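Local coordinates for protein sarcoplasmic calcium-binding proteins II, V, VI, and VII (Branchiostoma lanceolatum, PDB 2SAS) that binds calcium ions through EF-hand loops in muscle, being apparently more abundant in fast-contracting muscles, with no functional relationship established from that distribution, at residues Tyr82-Trp86 / Leu99-Cys103. Sequence-based numbering, arbitrary orientation.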
ATOM      1  N   TYR A  82      -3.751  -4.683 -19.219  1.00 17.75           N
ATOM      2  CA  TYR A  82      -2.665  -5.221 -18.401  1.00 18.39           C
ATOM      3  C   TYR A  82      -3.158  -6.496 -17.696  1.00 18.46           C
ATOM      4  O   TYR A  82      -2.350  -7.466 -17.571  1.00 18.32           O
ATOM      5  CB  TYR A  82      -2.098  -4.182 -17.410  1.00 17.94           C
ATOM      6  CG  TYR A  82      -0.899  -4.565 -16.588  1.00 17.17           C
ATOM      7  CD1 TYR A  82       0.417  -4.605 -17.083  1.00 17.75           C
ATOM      8  CD2 TYR A  82      -1.078  -5.007 -15.280  1.00 16.49           C
ATOM      9  CE1 TYR A  82       1.497  -5.037 -16.292  1.00 16.75           C
ATOM     10  CE2 TYR A  82      -0.040  -5.387 -14.470  1.00 17.18           C
ATOM     11  CZ  TYR A  82       1.274  -5.403 -14.974  1.00 17.79           C
ATOM     12  OH  TYR A  82       2.305  -5.792 -14.126  1.00 14.59           O
ATOM     13  N   LEU A  83      -4.413  -6.490 -17.275  1.00 18.19           N
ATOM     14  CA  LEU A  83      -4.985  -7.718 -16.592  1.00 18.25           C
ATOM     15  C   LEU A  83      -5.012  -8.829 -17.643  1.00 18.65           C
ATOM     16  O   LEU A  83      -4.456  -9.923 -17.484  1.00 19.63           O
ATOM     17  CB  LEU A  83      -6.330  -7.347 -16.024  1.00 17.16           C
ATOM     18  CG  LEU A  83      -6.771  -7.840 -14.670  1.00 21.01           C
ATOM     19  CD1 LEU A  83      -8.297  -7.803 -14.547  1.00 19.38           C
ATOM     20  CD2 LEU A  83      -6.304  -9.266 -14.342  1.00 20.62           C
ATOM     21  N   ALA A  84      -5.638  -8.521 -18.774  1.00 18.47           N
ATOM     22  CA  ALA A  84      -5.731  -9.411 -19.940  1.00 17.07           C
ATOM     23  C   ALA A  84      -4.405  -9.996 -20.293  1.00 16.72           C
ATOM     24  O   ALA A  84      -4.332 -11.206 -20.560  1.00 19.36           O
ATOM     25  CB  ALA A  84      -6.310  -8.651 -21.137  1.00 17.68           C
ATOM     26  N   MET A  85      -3.347  -9.204 -20.359  1.00 17.61           N
ATOM     27  CA  MET A  85      -1.993  -9.682 -20.671  1.00 17.42           C
ATOM     28  C   MET A  85      -1.585 -10.740 -19.635  1.00 17.38           C
ATOM     29  O   MET A  85      -1.070 -11.814 -19.985  1.00 18.38           O
ATOM     30  CB  MET A  85      -0.957  -8.575 -20.708  1.00 17.50           C
ATOM     31  CG  MET A  85       0.443  -9.137 -20.838  1.00 18.58           C
ATOM     32  SD  MET A  85       1.599  -7.724 -21.081  1.00 21.10           S
ATOM     33  CE  MET A  85       1.349  -6.979 -19.459  1.00 18.31           C
ATOM     34  N   TRP A  86      -1.841 -10.454 -18.388  1.00 18.58           N
ATOM     35  CA  TRP A  86      -1.473 -11.424 -17.317  1.00 19.58           C
ATOM     36  C   TRP A  86      -2.286 -12.692 -17.337  1.00 20.08           C
ATOM     37  O   TRP A  86      -1.699 -13.784 -17.115  1.00 19.63           O
ATOM     38  CB  TRP A  86      -1.419 -10.697 -15.982  1.00 18.96           C
ATOM     39  CG  TRP A  86      -0.025 -10.134 -15.900  1.00 18.86           C
ATOM     40  CD1 TRP A  86       0.332  -8.841 -15.945  1.00 18.14           C
ATOM     41  CD2 TRP A  86       1.183 -10.899 -15.787  1.00 20.38           C
ATOM     42  NE1 TRP A  86       1.683  -8.722 -15.848  1.00 17.32           N
ATOM     43  CE2 TRP A  86       2.251  -9.943 -15.773  1.00 19.23           C
ATOM     44  CE3 TRP A  86       1.489 -12.256 -15.724  1.00 19.80           C
ATOM     45  CZ2 TRP A  86       3.585 -10.323 -15.662  1.00 17.79           C
ATOM     46  CZ3 TRP A  86       2.822 -12.627 -15.635  1.00 16.94           C
ATOM     47  CH2 TRP A  86       3.845 -11.686 -15.592  1.00 16.71           C
ATOM     48  N   LEU A  99       8.214 -15.653 -18.835  1.00 28.94           N
ATOM     49  CA  LEU A  99       7.595 -14.340 -18.699  1.00 26.07           C
ATOM     50  C   LEU A  99       7.867 -13.555 -19.973  1.00 26.51           C
ATOM     51  O   LEU A  99       8.922 -13.802 -20.616  1.00 27.50           O
ATOM     52  CB  LEU A  99       8.202 -13.669 -17.450  1.00 24.68           C
ATOM     53  CG  LEU A  99       7.222 -13.470 -16.299  1.00 24.97           C
ATOM     54  CD1 LEU A  99       6.225 -14.626 -16.239  1.00 22.26           C
ATOM     55  CD2 LEU A  99       8.032 -13.387 -14.989  1.00 25.20           C
ATOM     56  N   PRO A 100       6.982 -12.619 -20.255  1.00 25.02           N
ATOM     57  CA  PRO A 100       7.189 -11.820 -21.465  1.00 24.97           C
ATOM     58  C   PRO A 100       8.461 -11.036 -21.237  1.00 25.99           C
ATOM     59  O   PRO A 100       8.778 -10.614 -20.112  1.00 26.19           O
ATOM     60  CB  PRO A 100       5.916 -11.029 -21.630  1.00 25.53           C
ATOM     61  CG  PRO A 100       5.229 -11.050 -20.284  1.00 24.81           C
ATOM     62  CD  PRO A 100       5.780 -12.239 -19.538  1.00 24.42           C
ATOM     63  N   ALA A 101       9.168 -10.820 -22.329  1.00 26.31           N
ATOM     64  CA  ALA A 101      10.409 -10.101 -22.354  1.00 25.37           C
ATOM     65  C   ALA A 101      10.432  -8.779 -21.627  1.00 25.22           C
ATOM     66  O   ALA A 101      11.558  -8.530 -21.121  1.00 25.95           O
ATOM     67  CB  ALA A 101      10.869  -9.884 -23.803  1.00 26.31           C
ATOM     68  N   TRP A 102       9.380  -7.996 -21.585  1.00 24.30           N
ATOM     69  CA  TRP A 102       9.424  -6.681 -20.911  1.00 22.96           C
ATOM     70  C   TRP A 102       9.799  -6.905 -19.440  1.00 23.82           C
ATOM     71  O   TRP A 102      10.391  -6.025 -18.817  1.00 22.48           O
ATOM     72  CB  TRP A 102       8.125  -5.878 -21.056  1.00 21.16           C
ATOM     73  CG  TRP A 102       6.954  -6.437 -20.337  1.00 22.29           C
ATOM     74  CD1 TRP A 102       6.059  -7.342 -20.812  1.00 22.78           C
ATOM     75  CD2 TRP A 102       6.548  -6.182 -18.973  1.00 23.67           C
ATOM     76  NE1 TRP A 102       5.128  -7.674 -19.867  1.00 22.38           N
ATOM     77  CE2 TRP A 102       5.394  -6.969 -18.729  1.00 22.79           C
ATOM     78  CE3 TRP A 102       7.031  -5.350 -17.967  1.00 22.40           C
ATOM     79  CZ2 TRP A 102       4.735  -6.946 -17.521  1.00 22.46           C
ATOM     80  CZ3 TRP A 102       6.393  -5.346 -16.750  1.00 23.03           C
ATOM     81  CH2 TRP A 102       5.261  -6.127 -16.524  1.00 23.75           C
ATOM     82  N   CYS A 103       9.389  -8.082 -18.954  1.00 24.53           N
ATOM     83  CA  CYS A 103       9.628  -8.507 -17.562  1.00 25.16           C
ATOM     84  C   CYS A 103      11.120  -8.682 -17.255  1.00 24.61           C
ATOM     85  O   CYS A 103      11.562  -8.384 -16.148  1.00 23.23           O
ATOM     86  CB  CYS A 103       8.913  -9.832 -17.282  1.00 25.35           C
ATOM     87  SG  CYS A 103       7.295  -9.565 -16.564  1.00 28.02           S
TER
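Trp102 reaches from the linker between helices 79-91 and 103-114 to three side chains of helix 79-91. Its CB points toward that helix, and CG stands between the backbone N and the carbonyl carbon (chi1 68°). Along the near rim, Trp102 NE1 comes first, 3.7 Å from Met85 SD, a Met-aromatic contact with the sulfur oblique to the five-membered ring. Next, CE2 and CZ2 meet the methyl of Met85, whose extended chain bends at chi3 (65°), setting CE 3.9 Å from Trp102 CZ2. Trp86 NE1 lies at the edge of the Trp102 ring, in its plane, 3.9 Å from Trp102 CZ2. At the tip, Trp102 CH2 lies at the edge of the Tyr82 ring, 3.8 Å from Tyr82 OH, the side chains crossing at about a right angle. That hydroxyl is hydrogen-bonded to Thr13, while Trp86 CD1 covers one face of the phenol. With an alanine at Trp102, a gap would probably open on the linker side of the Tyr82 edge and Trp86 NE1, and Met85 SD would lose its aromatic neighbour. At the benzo end of Trp86, Cys103 SG, from the start of helix 103-114, sits at the edge of the six-membered ring, 3.9 Å from Trp86 CZ2, and Leu99 CD1 of the linker packs 3.8 Å from Trp86 CH2. No hydrogen bond joins the segments; buried apolar packing closes the link from the second EF-hand to helix 103-114. Helix 4-18 lies against Tyr82 and Trp86, helix 48-69 against Met85 and Pro100, and helix 158-170 against Leu99 and Cys103.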